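Local coordinates for protein endo-alpha-mannosidase (Bacteroides thetaiotaomicron, PDB 4ACY) that probably cleaves internal alpha-mannosidic bonds of mannose-containing glycans, as a family 99 glycoside hydrolase with endo-alpha-mannosidase activity, at residues P161-V164 with R165-I168; A201-A204 with K205-A208. All coordinates share one frame; numbering follows the deposited sequence.

Contact 1. Residues P161-V164 with R165-I168; sequences PQTV and RENI
Local i to i+4 pairing, Q162 with E166, T163 with N167 and V164 with I168, runs along the first two turns of helix 161-175, the crossover helix between strands 148-153 and 189-192 of the (beta/alpha)8 barrel. Main-chain i to i+4 hydrogen bonds begin with R165 N to P161 O (2.9 Å). On one flank the Q162 amide gives its NE2 hydrogen to E166 OE2 in a nearly straight bond of 3.2 Å. Q162 starts with CG anti to the backbone N (chi1 180°) and then bends at chi2 (57°), so that it crosses the extended glutamate side chain at about a right angle. E166 OE2 is met on the anti side, somewhat out of the carboxylate plane, with the amide and carboxylate planes 60° apart. V164 CG1 meets I168 CD1 at 3.9 Å on the flank where W203 and L206 of helix 200-207 pack against V164. N167 is buried, and its OD1 accepts from W124 NE1, so both ends of the amide are held. T163 O takes two bonds from this one residue: N167 N at 3.0 Å and N167 ND2 at 2.8 Å approach from opposite faces of the carbonyl plane, ND2 well above it.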
ATOM      1  N   PRO A 161      12.020  15.038  -8.683  1.00 20.84           N
ATOM      2  CA  PRO A 161      10.858  15.923  -8.790  1.00 21.21           C
ATOM      3  C   PRO A 161      10.313  16.019 -10.227  1.00 21.65           C
ATOM      4  O   PRO A 161       9.095  15.969 -10.422  1.00 21.10           O
ATOM      5  CB  PRO A 161      11.406  17.258  -8.283  1.00 21.69           C
ATOM      6  CG  PRO A 161      12.399  16.833  -7.217  1.00 21.26           C
ATOM      7  CD  PRO A 161      13.051  15.598  -7.783  1.00 21.34           C
ATOM      8  N   GLN A 162      11.198  16.146 -11.216  1.00 21.70           N
ATOM      9  CA  GLN A 162      10.774  16.248 -12.616  1.00 22.53           C
ATOM     10  C   GLN A 162      10.071  14.995 -13.134  1.00 21.84           C
ATOM     11  O   GLN A 162       9.044  15.093 -13.792  1.00 21.57           O
ATOM     12  CB  GLN A 162      11.944  16.632 -13.542  1.00 23.83           C
ATOM     13  CG  GLN A 162      11.570  16.755 -15.034  1.00 25.70           C
ATOM     14  CD  GLN A 162      10.441  17.765 -15.302  1.00 27.28           C
ATOM     15  OE1 GLN A 162      10.396  18.855 -14.713  1.00 29.56           O
ATOM     16  NE2 GLN A 162       9.529  17.400 -16.191  1.00 28.17           N
ATOM     17  N   THR A 163      10.606  13.815 -12.838  1.00 21.34           N
ATOM     18  CA  THR A 163       9.993  12.605 -13.382  1.00 20.31           C
ATOM     19  C   THR A 163       8.722  12.253 -12.591  1.00 19.36           C
ATOM     20  O   THR A 163       7.782  11.680 -13.137  1.00 19.35           O
ATOM     21  CB  THR A 163      10.971  11.413 -13.471  1.00 20.61           C
ATOM     22  OG1 THR A 163      11.454  11.091 -12.168  1.00 21.04           O
ATOM     23  CG2 THR A 163      12.167  11.754 -14.397  1.00 21.21           C
ATOM     24  N   VAL A 164       8.684  12.634 -11.319  1.00 19.28           N
ATOM     25  CA  VAL A 164       7.431  12.497 -10.550  1.00 18.78           C
ATOM     26  C   VAL A 164       6.357  13.402 -11.184  1.00 18.95           C
ATOM     27  O   VAL A 164       5.231  12.963 -11.400  1.00 18.62           O
ATOM     28  CB  VAL A 164       7.627  12.763  -9.041  1.00 18.51           C
ATOM     29  CG1 VAL A 164       6.277  12.866  -8.300  1.00 18.29           C
ATOM     30  CG2 VAL A 164       8.500  11.660  -8.419  1.00 18.49           C
ATOM     31  N   ARG A 165       6.719  14.642 -11.527  1.00 19.44           N
ATOM     32  CA  ARG A 165       5.780  15.527 -12.225  1.00 20.03           C
ATOM     33  C   ARG A 165       5.230  14.866 -13.477  1.00 19.80           C
ATOM     34  O   ARG A 165       4.028  14.867 -13.705  1.00 19.20           O
ATOM     35  CB  ARG A 165       6.410  16.885 -12.579  1.00 20.39           C
ATOM     36  CG  ARG A 165       5.345  17.949 -12.895  1.00 21.69           C
ATOM     37  CD  ARG A 165       5.967  19.265 -13.345  1.00 23.14           C
ATOM     38  NE  ARG A 165       5.065  20.418 -13.151  1.00 23.84           N
ATOM     39  CZ  ARG A 165       4.016  20.722 -13.914  1.00 23.92           C
ATOM     40  NH1 ARG A 165       3.677  19.972 -14.954  1.00 24.69           N
ATOM     41  NH2 ARG A 165       3.283  21.791 -13.624  1.00 24.15           N
ATOM     42  N   GLU A 166       6.114  14.272 -14.275  1.00 20.15           N
ATOM     43  CA  GLU A 166       5.702  13.643 -15.527  1.00 20.90           C
ATOM     44  C   GLU A 166       4.731  12.499 -15.273  1.00 20.09           C
ATOM     45  O   GLU A 166       3.793  12.268 -16.050  1.00 19.57           O
ATOM     46  CB  GLU A 166       6.918  13.134 -16.304  1.00 22.14           C
ATOM     47  CG  GLU A 166       7.872  14.243 -16.764  1.00 24.47           C
ATOM     48  CD  GLU A 166       9.224  13.714 -17.241  1.00 26.46           C
ATOM     49  OE1 GLU A 166       9.426  12.482 -17.283  1.00 28.89           O
ATOM     50  OE2 GLU A 166      10.098  14.540 -17.558  1.00 28.17           O
ATOM     51  N   ASN A 167       4.969  11.776 -14.181  1.00 19.72           N
ATOM     52  CA  ASN A 167       4.078  10.677 -13.799  1.00 19.34           C
ATOM     53  C   ASN A 167       2.720  11.119 -13.289  1.00 19.17           C
ATOM     54  O   ASN A 167       1.711  10.470 -13.585  1.00 18.60           O
ATOM     55  CB  ASN A 167       4.752   9.745 -12.798  1.00 19.24           C
ATOM     56  CG  ASN A 167       5.635   8.734 -13.484  1.00 19.14           C
ATOM     57  OD1 ASN A 167       5.175   7.668 -13.882  1.00 19.09           O
ATOM     58  ND2 ASN A 167       6.906   9.084 -13.669  1.00 18.98           N
ATOM     59  N   ILE A 168       2.698  12.207 -12.520  1.00 19.15           N
ATOM     60  CA  ILE A 168       1.442  12.821 -12.104  1.00 19.44           C
ATOM     61  C   ILE A 168       0.670  13.242 -13.351  1.00 19.96           C
ATOM     62  O   ILE A 168      -0.523  12.982 -13.459  1.00 19.52           O
ATOM     63  CB  ILE A 168       1.657  14.026 -11.144  1.00 19.15           C
ATOM     64  CG1 ILE A 168       2.309  13.559  -9.839  1.00 19.02           C
ATOM     65  CG2 ILE A 168       0.326  14.750 -10.857  1.00 18.90           C
ATOM     66  CD1 ILE A 168       2.921  14.691  -9.014  1.00 19.44           C
TER

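Contact 2. Residues A201-A204 with K205-A208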
ATOM      1  N   ALA A 201      14.077  20.279  -0.193  1.00 25.38           N
ATOM      2  CA  ALA A 201      14.248  21.440  -1.069  1.00 25.52           C
ATOM      3  C   ALA A 201      13.988  21.114  -2.538  1.00 25.69           C
ATOM      4  O   ALA A 201      13.529  21.970  -3.294  1.00 26.47           O
ATOM      5  CB  ALA A 201      15.636  22.063  -0.883  1.00 25.37           C
ATOM      6  N   GLU A 202      14.283  19.875  -2.939  1.00 25.02           N
ATOM      7  CA  GLU A 202      13.978  19.401  -4.282  1.00 24.55           C
ATOM      8  C   GLU A 202      12.474  19.179  -4.472  1.00 22.72           C
ATOM      9  O   GLU A 202      11.919  19.568  -5.504  1.00 22.30           O
ATOM     10  CB  GLU A 202      14.766  18.129  -4.616  1.00 25.56           C
ATOM     11  CG  GLU A 202      16.300  18.322  -4.656  1.00 27.50           C
ATOM     12  CD  GLU A 202      16.718  19.553  -5.431  1.00 28.70           C
ATOM     13  OE1 GLU A 202      16.311  19.692  -6.604  1.00 30.15           O
ATOM     14  OE2 GLU A 202      17.458  20.390  -4.865  1.00 30.99           O
ATOM     15  N   TRP A 203      11.824  18.577  -3.476  1.00 21.95           N
ATOM     16  CA  TRP A 203      10.359  18.416  -3.500  1.00 20.86           C
ATOM     17  C   TRP A 203       9.659  19.778  -3.601  1.00 21.26           C
ATOM     18  O   TRP A 203       8.649  19.905  -4.287  1.00 21.28           O
ATOM     19  CB  TRP A 203       9.843  17.695  -2.255  1.00 19.84           C
ATOM     20  CG  TRP A 203      10.071  16.206  -2.243  1.00 18.99           C
ATOM     21  CD1 TRP A 203      10.737  15.490  -1.284  1.00 18.95           C
ATOM     22  CD2 TRP A 203       9.609  15.253  -3.208  1.00 18.35           C
ATOM     23  NE1 TRP A 203      10.724  14.143  -1.597  1.00 18.19           N
ATOM     24  CE2 TRP A 203      10.041  13.972  -2.773  1.00 18.18           C
ATOM     25  CE3 TRP A 203       8.872  15.348  -4.403  1.00 18.15           C
ATOM     26  CZ2 TRP A 203       9.756  12.811  -3.487  1.00 17.82           C
ATOM     27  CZ3 TRP A 203       8.595  14.184  -5.113  1.00 18.12           C
ATOM     28  CH2 TRP A 203       9.053  12.934  -4.657  1.00 17.71           C
ATOM     29  N   ALA A 204      10.202  20.780  -2.909  1.00 21.57           N
ATOM     30  CA  ALA A 204       9.598  22.121  -2.877  1.00 21.76           C
ATOM     31  C   ALA A 204       9.467  22.740  -4.268  1.00 22.34           C
ATOM     32  O   ALA A 204       8.537  23.508  -4.523  1.00 21.99           O
ATOM     33  CB  ALA A 204      10.368  23.037  -1.932  1.00 21.94           C
ATOM     34  N   LYS A 205      10.378  22.389  -5.174  1.00 22.84           N
ATOM     35  CA  LYS A 205      10.299  22.855  -6.564  1.00 23.00           C
ATOM     36  C   LYS A 205       9.013  22.392  -7.245  1.00 22.77           C
ATOM     37  O   LYS A 205       8.501  23.046  -8.154  1.00 23.52           O
ATOM     38  CB  LYS A 205      11.506  22.367  -7.360  1.00 23.85           C
ATOM     39  CG  LYS A 205      12.814  22.983  -6.890  1.00 25.08           C
ATOM     40  CD  LYS A 205      13.995  22.344  -7.579  1.00 26.04           C
ATOM     41  CE  LYS A 205      15.264  23.116  -7.271  1.00 27.09           C
ATOM     42  NZ  LYS A 205      16.427  22.382  -7.850  1.00 28.08           N
ATOM     43  N   LEU A 206       8.522  21.240  -6.804  1.00 21.34           N
ATOM     44  CA  LEU A 206       7.324  20.622  -7.348  1.00 20.82           C
ATOM     45  C   LEU A 206       6.064  20.987  -6.548  1.00 20.10           C
ATOM     46  O   LEU A 206       4.987  21.147  -7.134  1.00 20.12           O
ATOM     47  CB  LEU A 206       7.510  19.089  -7.371  1.00 20.77           C
ATOM     48  CG  LEU A 206       6.365  18.259  -7.938  1.00 20.88           C
ATOM     49  CD1 LEU A 206       6.185  18.614  -9.400  1.00 21.68           C
ATOM     50  CD2 LEU A 206       6.639  16.756  -7.769  1.00 20.98           C
ATOM     51  N   PHE A 207       6.200  21.134  -5.227  1.00 20.03           N
ATOM     52  CA  PHE A 207       5.033  21.242  -4.342  1.00 20.26           C
ATOM     53  C   PHE A 207       4.807  22.613  -3.680  1.00 20.86           C
ATOM     54  O   PHE A 207       3.742  22.850  -3.119  1.00 19.98           O
ATOM     55  CB  PHE A 207       5.065  20.154  -3.254  1.00 20.13           C
ATOM     56  CG  PHE A 207       4.978  18.744  -3.779  1.00 20.20           C
ATOM     57  CD1 PHE A 207       4.115  18.413  -4.823  1.00 20.21           C
ATOM     58  CD2 PHE A 207       5.743  17.731  -3.191  1.00 20.07           C
ATOM     59  CE1 PHE A 207       4.026  17.097  -5.290  1.00 20.38           C
ATOM     60  CE2 PHE A 207       5.655  16.413  -3.655  1.00 19.96           C
ATOM     61  CZ  PHE A 207       4.805  16.102  -4.708  1.00 20.03           C
ATOM     62  N   ALA A 208       5.809  23.493  -3.697  1.00 21.74           N
ATOM     63  CA  ALA A 208       5.599  24.876  -3.234  1.00 23.29           C
ATOM     64  C   ALA A 208       4.820  25.651  -4.291  1.00 23.81           C
ATOM     65  O   ALA A 208       4.989  25.424  -5.489  1.00 23.77           O
ATOM     66  CB  ALA A 208       6.928  25.567  -2.934  1.00 23.46           C
TER
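W203 and F207, with E202 and K205 on another flank, meet along helix 200-207 of the (beta/alpha)8 barrel, through to its C-terminal end. The charged pair is a salt bridge three residues apart: K205 NZ lies 3.0 Å from E202 OE1, on the syn side of the carboxylate and 15° out of its plane. The lysine runs fully extended alongside a glutamate bent at chi2 (-46°), the two side chains pointing the same way, which sets the carboxylate beside the ammonium. A methionine in place of K205 would probably leave the E202 carboxylate without this charged mate and freer to turn. Among the apolar contacts, the W203 six-membered ring and the F207 ring are near parallel, their planes 11° apart, but slid so far that they barely overlap, with centroids 5.6 Å apart. Their closest atoms are W203 CE3 and F207 CE2, at 3.5 Å. L206 CD2 adds to the tryptophan at its edge, 4.2 Å from W203 CZ3. The backbone here mixes i+3 and i+4 bonds: K205 N to E202 O, L206 N and F207 N both to W203 O, and A208 N to A204 O (2.9 Å) as A208 leaves helical geometry. W203 NE1 bonds to S195 O. On the barrel side, W203 and F207 touch I192 of strand 189-192, F207 also stacks with F224 of strand 223-227, and L206 faces helix 161-175.

Reading from the N terminus, contact 1 comes first, at the start of helix 161-175, and is complete before the chain passes through strand 189-192 to contact 2 in helix 200-207. The two are therefore in series, neither nesting nor crossing, and each closes just a few residues of helix rather than a long loop. The centres of contact 1 and contact 2 are about 12 Å apart. The two helices touch directly: P161 CG packs against E202 O at 3.3 Å, and R165 CB against L206 CD1 at 3.6 Å. These helices connect strand 148-153 to 189-192 and 189-192 to 223-227, two successive beta-alpha-beta units that share strand 189-192.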